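Side-chain contacts in MW1564 protein (Staphylococcus aureus, PDB 3NTV), which probably transfers a methyl group from S-adenosylmethionine to an oxygen of its substrate, as a putative caffeoyl-CoA O-methyltransferase with a Rossmann fold: residues 60-63 and 64-68; 151-155 and 156-160; 192-195 and 196-200. All blocks are in the same frame, centred on the assembly; numbering follows the deposited sequence. Where two conformers were deposited one is given.

Contact 1: 60-63 and 64-68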
loop_
_atom_site.group_PDB
_atom_site.type_symbol
_atom_site.label_atom_id
_atom_site.label_comp_id
_atom_site.label_asym_id
_atom_site.label_seq_id
_atom_site.Cartn_x
_atom_site.Cartn_y
_atom_site.Cartn_z
ATOM N N LEU A 60 5.193 7.825 -2.031
ATOM C CA LEU A 60 6.507 7.776 -1.390
ATOM C C LEU A 60 6.403 7.237 0.017
ATOM O O LEU A 60 7.186 6.380 0.392
ATOM C CB LEU A 60 7.143 9.174 -1.369
ATOM C CG LEU A 60 8.442 9.235 -0.598
ATOM C CD1 LEU A 60 9.612 8.838 -1.485
ATOM C CD2 LEU A 60 8.597 10.579 0.066
ATOM N N ASP A 61 5.428 7.716 0.806
ATOM C CA ASP A 61 5.321 7.255 2.185
ATOM C C ASP A 61 4.940 5.778 2.331
ATOM O O ASP A 61 5.413 5.109 3.248
ATOM C CB ASP A 61 4.466 8.209 3.007
ATOM C CG ASP A 61 5.162 9.543 3.274
ATOM O OD1 ASP A 61 6.407 9.630 3.073
ATOM O OD2 ASP A 61 4.485 10.476 3.717
ATOM N N LEU A 62 4.192 5.253 1.364
ATOM C CA LEU A 62 3.916 3.828 1.324
ATOM C C LEU A 62 5.212 3.049 1.032
ATOM O O LEU A 62 5.486 2.050 1.705
ATOM C CB LEU A 62 2.862 3.481 0.253
ATOM C CG LEU A 62 2.660 1.968 -0.014
ATOM C CD1 LEU A 62 2.178 1.215 1.255
ATOM C CD2 LEU A 62 1.595 1.771 -1.091
ATOM N N ILE A 63 6.001 3.512 0.048
ATOM C CA ILE A 63 7.257 2.815 -0.323
ATOM C C ILE A 63 8.232 2.820 0.862
ATOM O O ILE A 63 8.866 1.804 1.136
ATOM C CB ILE A 63 7.885 3.420 -1.597
ATOM C CG1 ILE A 63 6.943 3.235 -2.829
ATOM C CG2 ILE A 63 9.233 2.731 -1.878
ATOM C CD1 ILE A 63 7.357 4.139 -4.029
ATOM N N LYS A 64 8.307 3.947 1.605
ATOM C CA LYS A 64 9.153 4.046 2.797
ATOM C C LYS A 64 8.701 2.978 3.818
ATOM O O LYS A 64 9.538 2.350 4.444
ATOM C CB LYS A 64 9.070 5.452 3.388
ATOM C CG LYS A 64 9.736 6.487 2.471
ATOM C CD LYS A 64 9.760 7.879 3.074
ATOM C CE LYS A 64 10.773 8.065 4.183
ATOM N NZ LYS A 64 10.773 9.494 4.629
ATOM N N GLN A 65 7.370 2.762 3.965
ATOM C CA GLN A 65 6.838 1.755 4.872
ATOM C C GLN A 65 7.241 0.342 4.404
ATOM O O GLN A 65 7.575 -0.503 5.221
ATOM C CB GLN A 65 5.305 1.907 4.981
ATOM C CG GLN A 65 4.704 1.235 6.199
ATOM C CD GLN A 65 4.665 2.122 7.431
ATOM O OE1 GLN A 65 3.604 2.379 7.998
ATOM N NE2 GLN A 65 5.814 2.580 7.901
ATOM N N LEU A 66 7.228 0.105 3.077
ATOM C CA LEU A 66 7.614 -1.199 2.514
ATOM C C LEU A 66 9.099 -1.455 2.787
ATOM O O LEU A 66 9.470 -2.577 3.108
ATOM C CB LEU A 66 7.328 -1.231 0.999
ATOM C CG LEU A 66 5.851 -1.078 0.588
ATOM C CD1 LEU A 66 5.695 -1.051 -0.924
ATOM C CD2 LEU A 66 5.020 -2.159 1.163
ATOM N N ILE A 67 9.941 -0.410 2.696
ATOM C CA ILE A 67 11.371 -0.509 2.985
ATOM C C ILE A 67 11.550 -0.942 4.458
ATOM O O ILE A 67 12.307 -1.862 4.746
ATOM C CB ILE A 67 12.068 0.843 2.668
ATOM C CG1 ILE A 67 12.235 1.014 1.157
ATOM C CG2 ILE A 67 13.440 0.972 3.390
ATOM C CD1 ILE A 67 12.464 2.471 0.722
ATOM N N ARG A 68 10.809 -0.307 5.372
ATOM C CA ARG A 68 10.862 -0.653 6.795
ATOM C C ARG A 68 10.442 -2.107 7.062
ATOM O O ARG A 68 11.171 -2.829 7.738
ATOM C CB ARG A 68 9.968 0.291 7.605
ATOM C CG ARG A 68 10.459 1.738 7.609
ATOM C CD ARG A 68 9.600 2.592 8.534
ATOM N NE ARG A 68 9.920 4.006 8.371
ATOM C CZ ARG A 68 9.212 4.885 7.669
ATOM N NH1 ARG A 68 8.044 4.536 7.130
ATOM N NH2 ARG A 68 9.642 6.129 7.533
HETATM O O HOH W 1 6.238 6.289 5.623
#
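Lys-64 crosses Leu-60 at a slant and runs beside Asp-61, one turn earlier in helix 57-70, which leads into the first strand, 74-78, of the Rossmann-fold sheet. Its CG sits 3.3 Å from the carbonyl O of Leu-60, the same oxygen that accepts the Lys-64 N-H. Beyond that, CD passes 4.1 Å from Leu-60 CG and 3.8 Å from Asp-61 OD1. Yet the charges do not pair: the lysine chain bends at chi3 (74°), and NZ stays 4.6 Å from Asp-61 OD1, hydrogen-bonded instead to Gln-88 of helix 84-90. The aspartate's OD2 is held by a salt bridge to Arg-57 and a hydrogen bond to His-33.

The apolar side of the same turns has two pairs. Ile-63 CG2 reaches Ile-67 CD1 at 4.2 Å, and both isoleucines pack on Phe-89 and Met-145, between helix 84-90 and the sheet. Leu-62 CG lies 4.4 Å from Leu-66 CD1, and both leucines face strand 225-230 and the second subunit, where Leu-66 meets Met-69 of that chain. The helix therefore joins sheet, neighbouring helix and dimer interface.

One carbonyl oxygen takes two donors: Asp-61 O accepts the Gln-65 N-H, with the donor tilted 33° from the carbonyl plane, and also a water proton. That water in turn accepts from Arg-68 NH1 at 2.9 Å, meeting the guanidinium at its edge and in its plane.

Contact 2: 151-155 and 156-160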
loop_
_atom_site.group_PDB
_atom_site.type_symbol
_atom_site.label_atom_id
_atom_site.label_comp_id
_atom_site.label_asym_id
_atom_site.label_seq_id
_atom_site.Cartn_x
_atom_site.Cartn_y
_atom_site.Cartn_z
ATOM N N ALA A 151 5.731 4.244 -17.495
ATOM C CA ALA A 151 5.661 5.076 -18.699
ATOM C C ALA A 151 7.016 5.567 -19.220
ATOM O O ALA A 151 7.072 6.092 -20.333
ATOM C CB ALA A 151 4.755 6.259 -18.435
ATOM N N LYS A 152 8.094 5.407 -18.425
ATOM C CA LYS A 152 9.436 5.877 -18.767
ATOM C C LYS A 152 10.176 4.969 -19.726
ATOM O O LYS A 152 10.597 3.865 -19.370
ATOM C CB LYS A 152 10.277 6.142 -17.498
ATOM C CG LYS A 152 9.983 7.464 -16.801
ATOM C CD LYS A 152 11.030 7.738 -15.689
ATOM C CE LYS A 152 10.521 8.691 -14.631
ATOM N NZ LYS A 152 11.452 8.769 -13.472
ATOM N N ALA A 153 10.377 5.451 -20.968
ATOM C CA ALA A 153 11.135 4.708 -21.968
ATOM C C ALA A 153 10.724 3.229 -22.112
ATOM O O ALA A 153 9.522 2.938 -22.129
ATOM C CB ALA A 153 12.650 4.880 -21.738
ATOM N N GLN A 154 11.689 2.302 -22.193
ATOM C CA GLN A 154 11.408 0.885 -22.425
ATOM C C GLN A 154 11.211 0.189 -21.088
ATOM O O GLN A 154 12.037 -0.622 -20.684
ATOM C CB GLN A 154 12.532 0.223 -23.241
ATOM C CG GLN A 154 12.788 0.899 -24.597
ATOM C CD GLN A 154 13.731 2.090 -24.555
ATOM O OE1 GLN A 154 14.321 2.449 -23.517
ATOM N NE2 GLN A 154 13.903 2.733 -25.709
ATOM N N SER A 155 10.105 0.508 -20.413
ATOM C CA SER A 155 9.848 -0.037 -19.077
ATOM C C SER A 155 9.868 -1.554 -18.962
ATOM O O SER A 155 10.439 -2.066 -18.002
ATOM C CB SER A 155 8.590 0.571 -18.476
ATOM O OG SER A 155 7.473 0.333 -19.324
ATOM N N LYS A 156 9.273 -2.292 -19.933
ATOM C CA LYS A 156 9.274 -3.766 -19.893
ATOM C C LYS A 156 10.716 -4.257 -20.020
ATOM O O LYS A 156 11.119 -5.171 -19.305
ATOM C CB LYS A 156 8.443 -4.390 -21.042
ATOM C CG LYS A 156 6.939 -4.203 -20.945
ATOM C CD LYS A 156 6.202 -5.214 -21.844
ATOM C CE LYS A 156 6.156 -4.842 -23.307
ATOM N NZ LYS A 156 5.360 -5.825 -24.089
ATOM N N LYS A 157 11.495 -3.653 -20.936
ATOM C CA LYS A 157 12.889 -4.057 -21.119
ATOM C C LYS A 157 13.670 -3.824 -19.838
ATOM O O LYS A 157 14.451 -4.671 -19.464
ATOM C CB LYS A 157 13.537 -3.286 -22.281
ATOM C CG LYS A 157 13.140 -3.781 -23.664
ATOM C CD LYS A 157 13.911 -3.016 -24.736
ATOM C CE LYS A 157 13.676 -3.553 -26.125
ATOM N NZ LYS A 157 14.709 -3.066 -27.080
ATOM N N PHE A 158 13.432 -2.699 -19.141
ATOM C CA PHE A 158 14.140 -2.416 -17.888
ATOM C C PHE A 158 13.820 -3.479 -16.855
ATOM O O PHE A 158 14.735 -3.954 -16.195
ATOM C CB PHE A 158 13.834 -1.000 -17.359
ATOM C CG PHE A 158 14.150 0.148 -18.288
ATOM C CD1 PHE A 158 15.124 0.024 -19.278
ATOM C CD2 PHE A 158 13.497 1.365 -18.156
ATOM C CE1 PHE A 158 15.402 1.089 -20.138
ATOM C CE2 PHE A 158 13.778 2.429 -19.012
ATOM C CZ PHE A 158 14.742 2.291 -19.989
ATOM N N PHE A 159 12.541 -3.906 -16.757
ATOM C CA PHE A 159 12.186 -4.980 -15.835
ATOM C C PHE A 159 12.967 -6.255 -16.180
ATOM O O PHE A 159 13.549 -6.858 -15.293
ATOM C CB PHE A 159 10.676 -5.232 -15.885
ATOM C CG PHE A 159 10.115 -6.188 -14.864
ATOM C CD1 PHE A 159 9.312 -5.725 -13.823
ATOM C CD2 PHE A 159 10.329 -7.564 -14.977
ATOM C CE1 PHE A 159 8.770 -6.619 -12.886
ATOM C CE2 PHE A 159 9.771 -8.456 -14.052
ATOM C CZ PHE A 159 8.993 -7.980 -13.017
ATOM N N GLU A 160 13.024 -6.646 -17.477
ATOM C CA GLU A 160 13.752 -7.867 -17.867
ATOM C C GLU A 160 15.267 -7.765 -17.621
ATOM O O GLU A 160 15.878 -8.728 -17.159
ATOM C CB GLU A 160 13.490 -8.208 -19.350
ATOM C CG GLU A 160 12.042 -8.538 -19.674
ATOM C CD GLU A 160 11.740 -8.700 -21.151
ATOM O OE1 GLU A 160 12.228 -7.877 -21.961
ATOM O OE2 GLU A 160 10.967 -9.623 -21.495
HETATM O O HOH W 2 7.380 -0.745 -21.869
#
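Phe-158 turns its ring back over the start of helix 155-162, where Gln-154 is the N-cap residue. Its chi1 of -58° sets CG beside its own backbone N, and Gln-154 O consequently lies 3.3 Å above one ring face, offset toward the rim. That oxygen also accepts the Phe-158 N-H at 2.9 Å, so a single carbonyl serves the first turn and touches the ring. The Gln-154 amide reaches the ring too: OE1 is 3.6 Å from Phe-158 CZ, with the amide and ring planes 78° apart.

Among the apolar contacts, Ala-153 CB comes within 3.8 Å of Phe-158 CZ. Gln-154 CB meets Lys-157 CB at the same separation, where the two chains cross at a slant.

The remaining polar contacts belong to the backbone and to Ser-155. Phe-159 N bonds to Ser-155 O, while the serine hydroxyl is hydrogen-bonded to Ala-150 O. A water donates to Ser-155 OG at 2.8 Å and accepts from Lys-156 N at 3.1 Å.

Thus a first-turn N-H of the helix finds its acceptor in water, and the serine oxygen ties the loop after strand 143-149 to the helix start.

Contact 3: 192-195 and 196-200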
loop_
_atom_site.group_PDB
_atom_site.type_symbol
_atom_site.label_atom_id
_atom_site.label_comp_id
_atom_site.label_asym_id
_atom_site.label_seq_id
_atom_site.Cartn_x
_atom_site.Cartn_y
_atom_site.Cartn_z
ATOM N N ARG A 192 -1.803 12.710 -28.998
ATOM C CA ARG A 192 -1.186 11.499 -29.540
ATOM C C ARG A 192 -0.163 10.914 -28.557
ATOM O O ARG A 192 -0.126 9.688 -28.374
ATOM C CB ARG A 192 -0.531 11.764 -30.903
ATOM C CG ARG A 192 -0.126 10.481 -31.623
ATOM C CD ARG A 192 0.695 10.762 -32.867
ATOM N NE ARG A 192 0.814 9.567 -33.702
ATOM C CZ ARG A 192 1.834 8.716 -33.655
ATOM N NH1 ARG A 192 2.847 8.928 -32.824
ATOM N NH2 ARG A 192 1.854 7.651 -34.445
ATOM N N ASN A 193 0.658 11.790 -27.931
ATOM C CA ASN A 193 1.678 11.361 -26.973
ATOM C C ASN A 193 1.037 10.646 -25.770
ATOM O O ASN A 193 1.510 9.590 -25.358
ATOM C CB ASN A 193 2.546 12.548 -26.544
ATOM C CG ASN A 193 3.336 13.177 -27.677
ATOM O OD1 ASN A 193 3.239 14.379 -27.938
ATOM N ND2 ASN A 193 4.146 12.391 -28.371
ATOM N N VAL A 194 -0.076 11.186 -25.258
ATOM C CA VAL A 194 -0.799 10.567 -24.127
ATOM C C VAL A 194 -1.334 9.199 -24.552
ATOM O O VAL A 194 -1.143 8.229 -23.835
ATOM C CB VAL A 194 -1.891 11.500 -23.550
ATOM C CG1 VAL A 194 -2.767 10.770 -22.534
ATOM C CG2 VAL A 194 -1.253 12.724 -22.912
ATOM N N ARG A 195 -1.902 9.092 -25.774
ATOM C CA ARG A 195 -2.367 7.789 -26.274
ATOM C C ARG A 195 -1.261 6.758 -26.367
ATOM O O ARG A 195 -1.460 5.611 -25.952
ATOM C CB ARG A 195 -3.076 7.933 -27.629
ATOM C CG ARG A 195 -4.388 8.669 -27.478
ATOM C CD ARG A 195 -5.239 8.627 -28.740
ATOM N NE ARG A 195 -4.580 9.194 -29.928
ATOM C CZ ARG A 195 -4.611 10.478 -30.275
ATOM N NH1 ARG A 195 -5.214 11.369 -29.497
ATOM N NH2 ARG A 195 -4.022 10.884 -31.394
ATOM N N GLN A 196 -0.082 7.161 -26.870
ATOM C CA GLN A 196 1.068 6.259 -26.998
ATOM C C GLN A 196 1.509 5.777 -25.600
ATOM O O GLN A 196 1.803 4.597 -25.428
ATOM C CB GLN A 196 2.239 6.965 -27.688
ATOM C CG GLN A 196 2.018 7.209 -29.177
ATOM C CD GLN A 196 3.208 7.915 -29.767
ATOM O OE1 GLN A 196 3.376 9.132 -29.634
ATOM N NE2 GLN A 196 4.082 7.155 -30.400
HETATM N N MSE A 197 1.512 6.686 -24.612
HETATM C CA MSE A 197 1.897 6.358 -23.234
HETATM C C MSE A 197 0.891 5.451 -22.550
HETATM O O MSE A 197 1.280 4.523 -21.840
HETATM C CB MSE A 197 2.144 7.629 -22.420
HETATM C CG MSE A 197 3.310 8.461 -22.951
HETATM SE SE MSE A 197 5.046 7.534 -22.840
HETATM C CE MSE A 197 5.183 6.963 -24.723
ATOM N N VAL A 198 -0.412 5.703 -22.771
ATOM C CA VAL A 198 -1.485 4.860 -22.222
ATOM C C VAL A 198 -1.309 3.443 -22.784
ATOM O O VAL A 198 -1.353 2.478 -22.019
ATOM C CB VAL A 198 -2.884 5.467 -22.486
ATOM C CG1 VAL A 198 -4.006 4.468 -22.171
ATOM C CG2 VAL A 198 -3.087 6.746 -21.684
ATOM N N LYS A 199 -1.055 3.315 -24.111
ATOM C CA LYS A 199 -0.844 2.003 -24.721
ATOM C C LYS A 199 0.353 1.279 -24.096
ATOM O O LYS A 199 0.259 0.094 -23.792
ATOM C CB LYS A 199 -0.646 2.138 -26.248
ATOM C CG LYS A 199 -1.185 0.946 -27.022
ATOM C CD LYS A 199 -0.436 0.709 -28.330
ATOM C CE LYS A 199 -0.756 -0.642 -28.937
ATOM N NZ LYS A 199 -0.161 -1.768 -28.165
ATOM N N LYS A 200 1.473 1.991 -23.897
ATOM C CA LYS A 200 2.676 1.416 -23.294
ATOM C C LYS A 200 2.389 0.908 -21.861
ATOM O O LYS A 200 2.764 -0.207 -21.527
ATOM C CB LYS A 200 3.802 2.477 -23.257
ATOM C CG LYS A 200 5.118 1.951 -22.672
ATOM C CD LYS A 200 6.025 3.104 -22.200
ATOM C CE LYS A 200 6.704 3.804 -23.337
ATOM N NZ LYS A 200 7.704 4.791 -22.836
#
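Gln-196 and Arg-192 come together because their chains leave the helix differently: the arginine has CG anti to its backbone N (chi1 -168°) and runs extended to NE, whereas the glutamine has CG anti to its carbonyl carbon (chi1 -72°) and leans back toward the preceding turn. NH1 of Arg-192 then arrives 3.2 Å from Gln-196 CD. The two chains cross at a slant, the guanidinium and amide planes are 64° apart, and OE1 and NE2 of Gln-196 stand about equally far from NH1. Asn-193 lies alongside the same glutamine and points the same way, its ND2 3.6 Å from Gln-196 OE1 and the two amide planes only moderately turned against each other. These polar ends form an exposed row on one side of the helix.

Arg-195 takes another course. Its chain bends at chi3 and folds back, laying one guanidinium face over Arg-192 CA, 3.4 Å below and offset toward the rim; NH1 is hydrogen-bonded to Ile-188 O in the preceding loop. Lys-199 makes a salt bridge with Asp-203 a turn further on.

A second side of the helix carries the two valines. Val-194 CG1 meets Val-198 CG2 at 4.1 Å, and both touch Phe-182. Separately, CG of selenomethionine Met-197 rests 3.2 Å from Asn-193 O, and its side chain packs on Tyr-179.

Beneath the side chains, each backbone N-H from Gln-196 to Lys-199 bonds to the carbonyl four residues earlier, at 2.8 to 3.0 Å. These are the first turns of alpha-helix 192-209, which follows the fifth strand (170-175) of the methyltransferase sheet, with polar residues on one side and valines on another, turned to the loop before it.

The three contacts follow one another along the chain, each within a single helix or at its start: contact 1 in helix 57-70, contact 2 where the loop after strand 143-149 enters helix 155-162, contact 3 at the beginning of helix 192-209. Contact 1 lies across the chain's centre from the others, its centre about 22 Å from that of contact 2 and about 29 Å from that of contact 3. Contacts 2 and 3, with centres about 15 Å apart, do touch: Lys-200 NZ probably hydrogen-bonds to both Ala-153 O and Ala-151 O, joining helix 192-209 to the loop at the end of strand 143-149. This is consistent with the helices on both sheet faces expected of a Rossmann-like fold; contact 1 also reaches the second subunit.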